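Local coordinates for periplasmic beta-glucosidase (Pseudomonas aeruginosa, PDB 6R5T), which probably hydrolyses terminal, non-reducing beta-D-glucosyl residues to release beta-D-glucose in the periplasm, and is captured here as an inactive mutant with lactose bound, at residues Asn270-Thr275 / Ala302-Gln307; Leu277-Gly282 / Asp290-Trp295; Tyr441-Ser444 / Glu448-Val451; Val477-Gly482 / Ser488-Leu493. The protein carries 1 engineered substitution. All coordinates share one frame; numbering follows the deposited sequence.

Contact 1: residues Asn270-Thr275 / Ala302-Gln307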
loop_
_atom_site.group_PDB
_atom_site.type_symbol
_atom_site.label_atom_id
_atom_site.label_comp_id
_atom_site.label_asym_id
_atom_site.label_seq_id
_atom_site.Cartn_x
_atom_site.Cartn_y
_atom_site.Cartn_z
ATOM N N ASN A 270 -24.589 1.451 -19.368
ATOM C CA ASN A 270 -25.773 2.334 -19.305
ATOM C C ASN A 270 -26.470 2.153 -17.967
ATOM O O ASN A 270 -26.180 1.184 -17.239
ATOM C CB ASN A 270 -26.706 2.080 -20.498
ATOM C CG ASN A 270 -27.118 0.647 -20.570
ATOM O OD1 ASN A 270 -27.767 0.136 -19.672
ATOM N ND2 ASN A 270 -26.614 -0.052 -21.582
ATOM N N GLU A 271 -27.414 3.028 -17.668
ATOM C CA GLU A 271 -28.117 3.025 -16.363
ATOM C C GLU A 271 -29.010 1.782 -16.217
ATOM O O GLU A 271 -29.262 1.329 -15.122
ATOM C CB GLU A 271 -28.970 4.280 -16.259
ATOM C CG GLU A 271 -28.172 5.531 -16.087
ATOM C CD GLU A 271 -29.078 6.727 -15.872
ATOM O OE1 GLU A 271 -30.359 6.567 -15.826
ATOM O OE2 GLU A 271 -28.525 7.778 -15.701
ATOM N N ARG A 272 -29.603 1.293 -17.303
ATOM C CA ARG A 272 -30.474 0.105 -17.280
ATOM C C ARG A 272 -29.685 -1.106 -16.779
ATOM O O ARG A 272 -30.143 -1.830 -15.913
ATOM C CB ARG A 272 -30.980 -0.109 -18.705
ATOM C CG ARG A 272 -31.915 -1.277 -18.883
ATOM C CD ARG A 272 -32.438 -1.266 -20.322
ATOM N NE ARG A 272 -33.391 -2.347 -20.417
ATOM C CZ ARG A 272 -34.569 -2.296 -21.061
ATOM N NH1 ARG A 272 -34.956 -1.207 -21.724
ATOM N NH2 ARG A 272 -35.337 -3.375 -21.038
ATOM N N ASP A 273 -28.515 -1.319 -17.371
ATOM C CA ASP A 273 -27.658 -2.478 -16.986
ATOM C C ASP A 273 -27.138 -2.249 -15.566
ATOM O O ASP A 273 -27.083 -3.207 -14.816
ATOM C CB ASP A 273 -26.538 -2.671 -18.003
ATOM C CG ASP A 273 -27.045 -3.151 -19.353
ATOM O OD1 ASP A 273 -28.208 -3.654 -19.415
ATOM O OD2 ASP A 273 -26.300 -2.991 -20.350
ATOM N N ALA A 274 -26.828 -1.018 -15.172
ATOM C CA ALA A 274 -26.381 -0.778 -13.782
ATOM C C ALA A 274 -27.471 -1.166 -12.782
ATOM O O ALA A 274 -27.217 -1.844 -11.739
ATOM C CB ALA A 274 -25.952 0.647 -13.630
ATOM N N THR A 275 -28.727 -0.789 -13.090
ATOM C CA THR A 275 -29.853 -1.077 -12.193
ATOM C C THR A 275 -30.020 -2.600 -12.037
ATOM O O THR A 275 -30.223 -3.109 -10.912
ATOM C CB THR A 275 -31.123 -0.443 -12.785
ATOM O OG1 THR A 275 -30.935 0.970 -12.876
ATOM C CG2 THR A 275 -32.314 -0.763 -11.926
ATOM N N ALA A 302 -38.936 -6.817 -19.814
ATOM C CA ALA A 302 -38.006 -7.469 -20.768
ATOM C C ALA A 302 -37.523 -8.835 -20.255
ATOM O O ALA A 302 -36.764 -9.491 -20.969
ATOM C CB ALA A 302 -36.856 -6.542 -21.064
ATOM N N GLY A 303 -37.892 -9.255 -19.039
ATOM C CA GLY A 303 -37.417 -10.520 -18.450
ATOM C C GLY A 303 -35.955 -10.425 -18.029
ATOM O O GLY A 303 -35.337 -11.488 -17.859
ATOM N N GLU A 304 -35.417 -9.225 -17.823
ATOM C CA GLU A 304 -33.967 -9.059 -17.456
ATOM C C GLU A 304 -33.793 -9.179 -15.928
ATOM O O GLU A 304 -32.666 -9.444 -15.458
ATOM C CB GLU A 304 -33.413 -7.733 -17.950
ATOM C CG GLU A 304 -33.435 -7.603 -19.457
ATOM C CD GLU A 304 -32.941 -6.245 -19.916
ATOM O OE1 GLU A 304 -33.743 -5.291 -19.999
ATOM O OE2 GLU A 304 -31.725 -6.128 -20.117
ATOM N N ILE A 305 -34.852 -8.985 -15.163
ATOM C CA ILE A 305 -34.908 -9.279 -13.699
ATOM C C ILE A 305 -36.174 -10.084 -13.449
ATOM O O ILE A 305 -37.027 -10.173 -14.382
ATOM C CB ILE A 305 -34.858 -7.997 -12.831
ATOM C CG1 ILE A 305 -36.073 -7.114 -13.081
ATOM C CG2 ILE A 305 -33.576 -7.191 -13.059
ATOM C CD1 ILE A 305 -36.242 -5.930 -12.175
ATOM N N ASP A 306 -36.283 -10.647 -12.254
ATOM C CA ASP A 306 -37.422 -11.467 -11.789
ATOM C C ASP A 306 -38.307 -10.630 -10.865
ATOM O O ASP A 306 -37.801 -9.725 -10.114
ATOM C CB ASP A 306 -36.935 -12.715 -11.054
ATOM C CG ASP A 306 -36.024 -13.559 -11.926
ATOM O OD1 ASP A 306 -36.373 -13.752 -13.090
ATOM O OD2 ASP A 306 -34.942 -13.941 -11.462
ATOM N N GLN A 307 -39.596 -10.948 -10.831
ATOM C CA GLN A 307 -40.510 -10.337 -9.842
ATOM C C GLN A 307 -39.954 -10.534 -8.420
ATOM O O GLN A 307 -40.065 -9.601 -7.585
ATOM C CB GLN A 307 -41.916 -10.919 -9.989
ATOM C CG GLN A 307 -42.921 -10.378 -8.992
ATOM C CD GLN A 307 -43.236 -8.928 -9.277
ATOM O OE1 GLN A 307 -43.519 -8.577 -10.429
ATOM N NE2 GLN A 307 -43.162 -8.068 -8.262
HETATM O O HOH W 1 -29.848 -5.275 -18.350
#
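R272 and E304 reach for each other at about a right angle on the surface of the N-terminal TIM-barrel domain, where the first turn of helix 271-281 faces the loop that joins helices 291-301 and 307-323. The arginine is extended throughout, CG standing anti to the backbone N (chi1 -179°), and this length carries its guanidinium across to the loop. It takes hold side-on, with two nitrogens on one oxygen: NE donates to E304 OE1 at 3.0 Å through the syn lone pair, while NH2 donates to the same OE1 at 2.7 Å, nearly along the C-O bond. OE1 sits close to the guanidinium plane, but the carboxylate is turned 36° out of it, and OE2 does not share in the salt bridge. At the same edge A302 CB packs 3.5 Å from R272 NH2, just before G303 ends its helix in a Schellman motif. E304 OE2 looks instead toward D273 OD1, 4.4 Å away, and a water hydrogen-bonded to both probably eases the repulsion of the two carboxylates. N270 also holds D273: as N-cap of helix 271-281 it accepts from D273 N through its OD1 at 2.8 Å, while its ND2 donates to D273 OD2 at 3.2 Å from above the carboxylate plane.

Contact 2: residues Leu277-Gly282 / Asp290-Trp295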
loop_
_atom_site.group_PDB
_atom_site.type_symbol
_atom_site.label_atom_id
_atom_site.label_comp_id
_atom_site.label_asym_id
_atom_site.label_seq_id
_atom_site.Cartn_x
_atom_site.Cartn_y
_atom_site.Cartn_z
ATOM N N LEU A 277 -27.758 -4.955 -12.393
ATOM C CA LEU A 277 -26.631 -5.514 -11.596
ATOM C C LEU A 277 -26.882 -5.265 -10.110
ATOM O O LEU A 277 -26.694 -6.182 -9.324
ATOM C CB LEU A 277 -25.318 -4.891 -12.038
ATOM C CG LEU A 277 -24.834 -5.290 -13.417
ATOM C CD1 LEU A 277 -23.606 -4.492 -13.816
ATOM C CD2 LEU A 277 -24.554 -6.778 -13.479
ATOM N N ALA A 278 -27.279 -4.060 -9.727
ATOM C CA ALA A 278 -27.441 -3.714 -8.296
ATOM C C ALA A 278 -28.580 -4.522 -7.664
ATOM O O ALA A 278 -28.406 -5.107 -6.613
ATOM C CB ALA A 278 -27.671 -2.245 -8.164
ATOM N N ILE A 279 -29.750 -4.581 -8.292
ATOM C CA ILE A 279 -30.892 -5.248 -7.618
ATOM C C ILE A 279 -30.623 -6.753 -7.554
ATOM O O ILE A 279 -30.913 -7.361 -6.516
ATOM C CB ILE A 279 -32.260 -4.886 -8.249
ATOM C CG1 ILE A 279 -33.333 -5.235 -7.196
ATOM C CG2 ILE A 279 -32.428 -5.536 -9.608
ATOM C CD1 ILE A 279 -34.688 -4.645 -7.375
ATOM N N GLN A 280 -30.023 -7.338 -8.586
ATOM C CA GLN A 280 -29.779 -8.802 -8.584
ATOM C C GLN A 280 -28.621 -9.147 -7.640
ATOM O O GLN A 280 -28.623 -10.270 -7.065
ATOM C CB GLN A 280 -29.603 -9.310 -10.006
ATOM C CG GLN A 280 -30.899 -9.145 -10.800
ATOM C CD GLN A 280 -31.042 -10.179 -11.891
ATOM O OE1 GLN A 280 -32.063 -10.907 -11.930
ATOM N NE2 GLN A 280 -30.053 -10.218 -12.775
ATOM N N ALA A 281 -27.701 -8.225 -7.404
ATOM C CA ALA A 281 -26.620 -8.464 -6.443
ATOM C C ALA A 281 -27.126 -8.513 -5.015
ATOM O O ALA A 281 -26.579 -9.277 -4.211
ATOM C CB ALA A 281 -25.533 -7.438 -6.620
ATOM N N GLY A 282 -28.183 -7.773 -4.740
ATOM C CA GLY A 282 -28.800 -7.744 -3.411
ATOM C C GLY A 282 -28.909 -6.359 -2.813
ATOM O O GLY A 282 -29.114 -6.291 -1.587
ATOM N N ASP A 290 -32.162 7.631 -8.423
ATOM C CA ASP A 290 -33.482 7.269 -8.991
ATOM C C ASP A 290 -33.395 6.245 -10.111
ATOM O O ASP A 290 -34.382 6.073 -10.810
ATOM C CB ASP A 290 -34.228 8.522 -9.443
ATOM C CG ASP A 290 -34.751 9.328 -8.281
ATOM O OD1 ASP A 290 -34.755 8.831 -7.142
ATOM O OD2 ASP A 290 -35.130 10.474 -8.533
ATOM N N LEU A 291 -32.303 5.504 -10.228
ATOM C CA LEU A 291 -32.210 4.513 -11.314
ATOM C C LEU A 291 -33.256 3.421 -11.108
ATOM O O LEU A 291 -33.801 2.952 -12.107
ATOM C CB LEU A 291 -30.802 3.918 -11.387
ATOM C CG LEU A 291 -29.910 4.575 -12.430
ATOM C CD1 LEU A 291 -29.746 6.043 -12.158
ATOM C CD2 LEU A 291 -28.543 3.910 -12.494
ATOM N N TYR A 292 -33.541 3.019 -9.873
ATOM C CA TYR A 292 -34.495 1.912 -9.650
ATOM C C TYR A 292 -35.887 2.322 -10.180
ATOM O O TYR A 292 -36.523 1.531 -10.887
ATOM C CB TYR A 292 -34.594 1.500 -8.189
ATOM C CG TYR A 292 -33.534 0.539 -7.699
ATOM C CD1 TYR A 292 -32.304 0.431 -8.335
ATOM C CD2 TYR A 292 -33.742 -0.202 -6.560
ATOM C CE1 TYR A 292 -31.353 -0.470 -7.880
ATOM C CE2 TYR A 292 -32.797 -1.101 -6.087
ATOM C CZ TYR A 292 -31.613 -1.252 -6.770
ATOM O OH TYR A 292 -30.661 -2.116 -6.327
ATOM N N SER A 293 -36.357 3.503 -9.809
ATOM C CA SER A 293 -37.682 3.970 -10.265
ATOM C C SER A 293 -37.695 4.138 -11.780
ATOM O O SER A 293 -38.743 3.921 -12.395
ATOM C CB SER A 293 -38.034 5.239 -9.584
ATOM O OG SER A 293 -38.286 5.004 -8.199
ATOM N N THR A 294 -36.579 4.523 -12.387
ATOM C CA THR A 294 -36.512 4.790 -13.847
ATOM C C THR A 294 -36.504 3.469 -14.619
ATOM O O THR A 294 -37.100 3.390 -15.695
ATOM C CB THR A 294 -35.280 5.641 -14.184
ATOM O OG1 THR A 294 -35.321 6.845 -13.410
ATOM C CG2 THR A 294 -35.145 5.919 -15.670
ATOM N N TRP A 295 -35.816 2.431 -14.127
ATOM C CA TRP A 295 -35.480 1.270 -14.970
ATOM C C TRP A 295 -36.092 -0.040 -14.500
ATOM O O TRP A 295 -36.148 -0.951 -15.317
ATOM C CB TRP A 295 -33.951 1.105 -15.105
ATOM C CG TRP A 295 -33.388 2.256 -15.839
ATOM C CD1 TRP A 295 -32.678 3.277 -15.311
ATOM C CD2 TRP A 295 -33.519 2.544 -17.245
ATOM N NE1 TRP A 295 -32.298 4.142 -16.291
ATOM C CE2 TRP A 295 -32.812 3.739 -17.481
ATOM C CE3 TRP A 295 -34.125 1.902 -18.328
ATOM C CZ2 TRP A 295 -32.720 4.333 -18.747
ATOM C CZ3 TRP A 295 -34.019 2.491 -19.586
ATOM C CH2 TRP A 295 -33.335 3.684 -19.779
#
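Helices 271-281 and 291-301 pack together in the helical layer around the barrel, at a buried spot, and the join is made by Y292, whose hydroxyl end pushes up against A278 and I279. The CG of Y292 lies beside its own backbone N (chi1 -83°), which sends the ring across to the last turns of the neighbouring helix. A278 CB meets the ring at its edge, near the ring plane, 4.1 Å from Y292 CE1. I279 comes in obliquely, with CB 4.0 Å from Y292 CZ. Between the two helices the chain runs through strand 286-287, one of the eight parallel strands of the TIM barrel, so the tyrosine bridges the helices before and after that strand. Helix 271-281 stops at G282, which has positive phi and serves as the C-prime residue of a Schellman motif. The chain just beyond it supplies the polar partner of the tyrosine, since Y292 OH is hydrogen-bonded to V283 O. I279 N also lies 3.3 Å from Y292 OH, but the angle is too poor for a hydrogen bond. V259 of helix 258-261 touches both A278 and Y292, while at the start of helix 291-301 N286 OD1 accepts from Y292 N.

Contact 3: residues Tyr441-Ser444 / Glu448-Val451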
loop_
_atom_site.group_PDB
_atom_site.type_symbol
_atom_site.label_atom_id
_atom_site.label_comp_id
_atom_site.label_asym_id
_atom_site.label_seq_id
_atom_site.Cartn_x
_atom_site.Cartn_y
_atom_site.Cartn_z
ATOM N N TYR A 441 -8.846 24.377 -1.362
ATOM C CA TYR A 441 -9.549 23.100 -1.192
ATOM C C TYR A 441 -10.470 23.146 0.052
ATOM O O TYR A 441 -11.649 22.737 -0.005
ATOM C CB TYR A 441 -8.497 22.009 -1.025
ATOM C CG TYR A 441 -9.120 20.685 -0.772
ATOM C CD1 TYR A 441 -9.596 19.930 -1.841
ATOM C CD2 TYR A 441 -9.217 20.195 0.508
ATOM C CE1 TYR A 441 -10.181 18.692 -1.611
ATOM C CE2 TYR A 441 -9.824 18.985 0.750
ATOM C CZ TYR A 441 -10.273 18.233 -0.320
ATOM O OH TYR A 441 -10.803 17.007 -0.115
ATOM N N LEU A 442 -9.935 23.552 1.201
ATOM C CA LEU A 442 -10.679 23.479 2.472
ATOM C C LEU A 442 -11.879 24.439 2.490
ATOM O O LEU A 442 -12.843 24.171 3.214
ATOM C CB LEU A 442 -9.745 23.765 3.639
ATOM C CG LEU A 442 -8.656 22.709 3.818
ATOM C CD1 LEU A 442 -7.658 23.277 4.777
ATOM C CD2 LEU A 442 -9.263 21.364 4.271
ATOM N N ASN A 443 -11.802 25.521 1.733
ATOM C CA ASN A 443 -12.936 26.472 1.620
ATOM C C ASN A 443 -13.791 26.208 0.376
ATOM O O ASN A 443 -14.675 27.032 0.107
ATOM C CB ASN A 443 -12.411 27.905 1.723
ATOM C CG ASN A 443 -12.159 28.300 3.157
ATOM O OD1 ASN A 443 -12.823 27.804 4.078
ATOM N ND2 ASN A 443 -11.169 29.137 3.367
ATOM N N SER A 444 -13.595 25.096 -0.315
ATOM C CA SER A 444 -14.442 24.631 -1.442
ATOM C C SER A 444 -15.757 24.121 -0.837
ATOM O O SER A 444 -15.732 23.272 0.089
ATOM C CB SER A 444 -13.762 23.546 -2.283
ATOM O OG SER A 444 -12.702 24.119 -3.014
ATOM N N GLU A 448 -15.087 26.949 5.572
ATOM C CA GLU A 448 -14.906 26.208 6.842
ATOM C C GLU A 448 -13.651 26.664 7.575
ATOM O O GLU A 448 -13.495 26.246 8.711
ATOM C CB GLU A 448 -14.870 24.700 6.553
ATOM C CG GLU A 448 -16.242 24.215 6.146
ATOM C CD GLU A 448 -16.474 22.742 5.849
ATOM O OE1 GLU A 448 -17.661 22.396 5.709
ATOM O OE2 GLU A 448 -15.501 21.948 5.671
ATOM N N VAL A 449 -12.762 27.416 6.926
ATOM C CA VAL A 449 -11.479 27.834 7.516
ATOM C C VAL A 449 -11.385 29.353 7.439
ATOM O O VAL A 449 -11.288 29.846 6.339
ATOM C CB VAL A 449 -10.298 27.171 6.803
ATOM C CG1 VAL A 449 -8.968 27.684 7.302
ATOM C CG2 VAL A 449 -10.406 25.659 6.979
ATOM N N GLU A 450 -11.216 29.962 8.605
ATOM C CA GLU A 450 -10.971 31.415 8.753
ATOM C C GLU A 450 -9.523 31.672 8.384
ATOM O O GLU A 450 -8.595 31.075 8.986
ATOM C CB GLU A 450 -11.218 31.888 10.180
ATOM C CG GLU A 450 -12.574 31.490 10.739
ATOM C CD GLU A 450 -13.241 32.484 11.687
ATOM O OE1 GLU A 450 -14.233 32.095 12.355
ATOM O OE2 GLU A 450 -12.789 33.658 11.738
ATOM N N VAL A 451 -9.305 32.516 7.399
ATOM C CA VAL A 451 -7.961 32.860 6.936
ATOM C C VAL A 451 -7.655 34.243 7.508
ATOM O O VAL A 451 -8.398 35.235 7.219
ATOM C CB VAL A 451 -7.919 32.795 5.402
ATOM C CG1 VAL A 451 -6.559 33.175 4.890
ATOM C CG2 VAL A 451 -8.319 31.393 4.917
HETATM O O HOH W 2 -12.882 22.253 5.079
#
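Helix 436-442 gives out at N443, and after a short turn the chain returns past the helix end at E448, its CA 5.6 Å from the CA of N443, and runs extended from V449 to V451. N443 then does with its side chain what a neighbouring strand would do with its backbone. Its CG stands anti to the carbonyl carbon (chi1 -80°), aiming the amide at the returning chain, where it pairs with both polar backbone atoms of V449. N443 OD1 accepts from V449 N at 2.9 Å, in the carbonyl plane and on a lone pair, and N443 ND2 donates to V449 O at 3.1 Å, again in plane. OD1 takes a second, weak bond from E448 N at 2.8 Å. Beside this pairing, L442 CB packs on V449 CG2 at 3.9 Å, and V451 CG2 lies 4.0 Å from N443 ND2. E448 CB sits near L442 O, and its extended side chain ends at OE2, where a water links back to that carbonyl. That carboxylate oxygen also accepts from Q481 NE2, tying this loop to the chain that follows strand 472-478. One residue back in the helix, Y441 stacks on F600 of the second subunit. With bonds to both of its ends, the N443 amide cannot easily rotate, and it holds the loop by backbone atoms and not by the character of the side chains there; the water meanwhile satisfies a carbonyl at the end of the helix, where no further turn follows to do so.

Contact 4: residues Val477-Gly482 / Ser488-Leu493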
loop_
_atom_site.group_PDB
_atom_site.type_symbol
_atom_site.label_atom_id
_atom_site.label_comp_id
_atom_site.label_asym_id
_atom_site.label_seq_id
_atom_site.Cartn_x
_atom_site.Cartn_y
_atom_site.Cartn_z
ATOM N N VAL A 477 -2.733 23.030 17.762
ATOM C CA VAL A 477 -2.239 22.856 16.395
ATOM C C VAL A 477 -2.723 21.517 15.851
ATOM O O VAL A 477 -3.153 20.639 16.628
ATOM C CB VAL A 477 -0.712 22.931 16.357
ATOM C CG1 VAL A 477 -0.246 24.358 16.584
ATOM C CG2 VAL A 477 -0.046 21.959 17.321
ATOM N N GLY A 478 -2.625 21.374 14.527
ATOM C CA GLY A 478 -2.874 20.089 13.868
ATOM C C GLY A 478 -3.712 20.300 12.622
ATOM O O GLY A 478 -3.498 21.260 11.896
ATOM N N GLU A 479 -4.685 19.443 12.393
ATOM C CA GLU A 479 -5.504 19.458 11.165
ATOM C C GLU A 479 -6.801 20.205 11.411
ATOM O O GLU A 479 -7.338 20.156 12.511
ATOM C CB GLU A 479 -5.855 18.031 10.701
ATOM C CG GLU A 479 -4.665 17.160 10.396
ATOM C CD GLU A 479 -5.109 15.749 9.974
ATOM O OE1 GLU A 479 -6.042 15.207 10.601
ATOM O OE2 GLU A 479 -4.488 15.201 9.004
ATOM N N SER A 480 -7.309 20.886 10.407
ATOM C CA SER A 480 -8.708 21.296 10.376
ATOM C C SER A 480 -9.559 20.089 9.990
ATOM O O SER A 480 -9.046 19.103 9.423
ATOM C CB SER A 480 -8.918 22.481 9.458
ATOM O OG SER A 480 -8.663 22.129 8.106
ATOM N N GLN A 481 -10.847 20.124 10.355
ATOM C CA GLN A 481 -11.650 18.885 10.237
ATOM C C GLN A 481 -11.825 18.535 8.753
ATOM O O GLN A 481 -11.987 17.357 8.453
ATOM C CB GLN A 481 -12.965 19.004 11.014
ATOM C CG GLN A 481 -13.838 20.161 10.601
ATOM C CD GLN A 481 -14.556 20.055 9.287
ATOM O OE1 GLN A 481 -15.019 18.990 8.898
ATOM N NE2 GLN A 481 -14.656 21.182 8.587
ATOM N N GLY A 482 -11.777 19.508 7.851
ATOM C CA GLY A 482 -11.902 19.198 6.412
ATOM C C GLY A 482 -10.663 18.521 5.849
ATOM O O GLY A 482 -10.707 18.125 4.650
ATOM N N SER A 488 -10.691 13.562 1.528
ATOM C CA SER A 488 -9.518 14.388 1.900
ATOM C C SER A 488 -8.301 13.505 2.201
ATOM O O SER A 488 -7.833 13.475 3.322
ATOM C CB SER A 488 -9.830 15.272 3.083
ATOM O OG SER A 488 -10.955 16.087 2.826
ATOM N N SER A 489 -7.833 12.761 1.220
ATOM C CA SER A 489 -6.659 11.909 1.427
ATOM C C SER A 489 -5.423 12.804 1.420
ATOM O O SER A 489 -5.323 13.744 0.642
ATOM C CB SER A 489 -6.617 10.870 0.385
ATOM O OG SER A 489 -7.787 10.085 0.482
ATOM N N ARG A 490 -4.492 12.480 2.293
ATOM C CA ARG A 490 -3.241 13.258 2.480
ATOM C C ARG A 490 -2.039 12.464 2.006
ATOM O O ARG A 490 -1.941 11.281 2.275
ATOM C CB ARG A 490 -3.031 13.586 3.951
ATOM C CG ARG A 490 -3.820 14.777 4.420
ATOM C CD ARG A 490 -3.482 15.296 5.806
ATOM N NE ARG A 490 -2.356 16.196 5.776
ATOM C CZ ARG A 490 -1.594 16.489 6.832
ATOM N NH1 ARG A 490 -1.896 16.010 8.028
ATOM N NH2 ARG A 490 -0.564 17.299 6.707
ATOM N N THR A 491 -1.076 13.153 1.397
ATOM C CA THR A 491 0.245 12.616 1.045
ATOM C C THR A 491 1.287 12.923 2.111
ATOM O O THR A 491 2.400 12.474 1.931
ATOM C CB THR A 491 0.749 13.175 -0.291
ATOM O OG1 THR A 491 0.917 14.593 -0.162
ATOM C CG2 THR A 491 -0.239 12.884 -1.398
ATOM N N ASP A 492 0.975 13.718 3.125
ATOM C CA ASP A 492 1.907 14.172 4.180
ATOM C C ASP A 492 1.144 13.920 5.481
ATOM O O ASP A 492 0.000 14.345 5.535
ATOM C CB ASP A 492 2.227 15.642 3.937
ATOM C CG ASP A 492 3.177 16.320 4.891
ATOM O OD1 ASP A 492 3.566 15.711 5.858
ATOM O OD2 ASP A 492 3.476 17.536 4.667
ATOM N N LEU A 493 1.730 13.277 6.464
ATOM C CA LEU A 493 1.033 13.032 7.746
ATOM C C LEU A 493 1.529 13.994 8.830
ATOM O O LEU A 493 1.081 13.855 9.971
ATOM C CB LEU A 493 1.226 11.589 8.217
ATOM C CG LEU A 493 0.718 10.530 7.226
ATOM C CD1 LEU A 493 1.121 9.190 7.775
ATOM C CD2 LEU A 493 -0.797 10.620 7.032
#
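E479 and R490 form the tight part of this buried contact, where the chain leaving strand 472-478 of the C-terminal domain turns back past itself. R490 runs out extended and then bends at chi3 (84°), which brings NH1 round to E479 OE2 at 2.9 Å in a salt bridge. The arginine arrives on the anti side of that oxygen, 15° out of the carboxylate plane; the two flat groups are turned 55° apart, and NH1 alone makes the bond. R490 CD also presses close, 3.4 Å from E479 OE2. Further partners hold both groups: R521 makes a second salt bridge to OE2, G520 N donates to E479 OE1, and R490 NH2 donates to R494 O. D492 C and L493 CA lie above one face of the guanidinium, near its rim. The other end is less certain: S488 OG donates to G482 O at 2.7 Å, but the serine is modelled in two conformers, and this bond belongs to one. Y441 OH and H485 ND1 also bond that OG. The far flank lies against the second subunit, whose D601 bonds T491 OG1 and, weakly, D492 N; D492 is partly exposed. E486, part of the glycan pocket, lies in the turn between the segments. A buried carboxylate met by two arginines probably keeps its negative charge, and the shared oxygen joins three parts of the chain at the root of that turn.

Overall arrangement
From the N terminus, contact 1 opens first, at the start of helix 271-281, and closes last of the first pair, at the loop after helix 291-301; contact 2 opens and closes within that span. The two share helix 271-281 and touch, E271 OE1 pairing with W295 NE1, so together they join helix 271-281 to helix 291-301 and to the loop after it. Contacts 3 and 4 follow in series in the C-terminal domain, each closing a short loop, one after helix 436-442 and the other after strand 472-478. They meet where L442 CD2 packs on G482 and Y441 pairs with S488. The two pairs stay apart, their centres about 36 to 43 Å from each other.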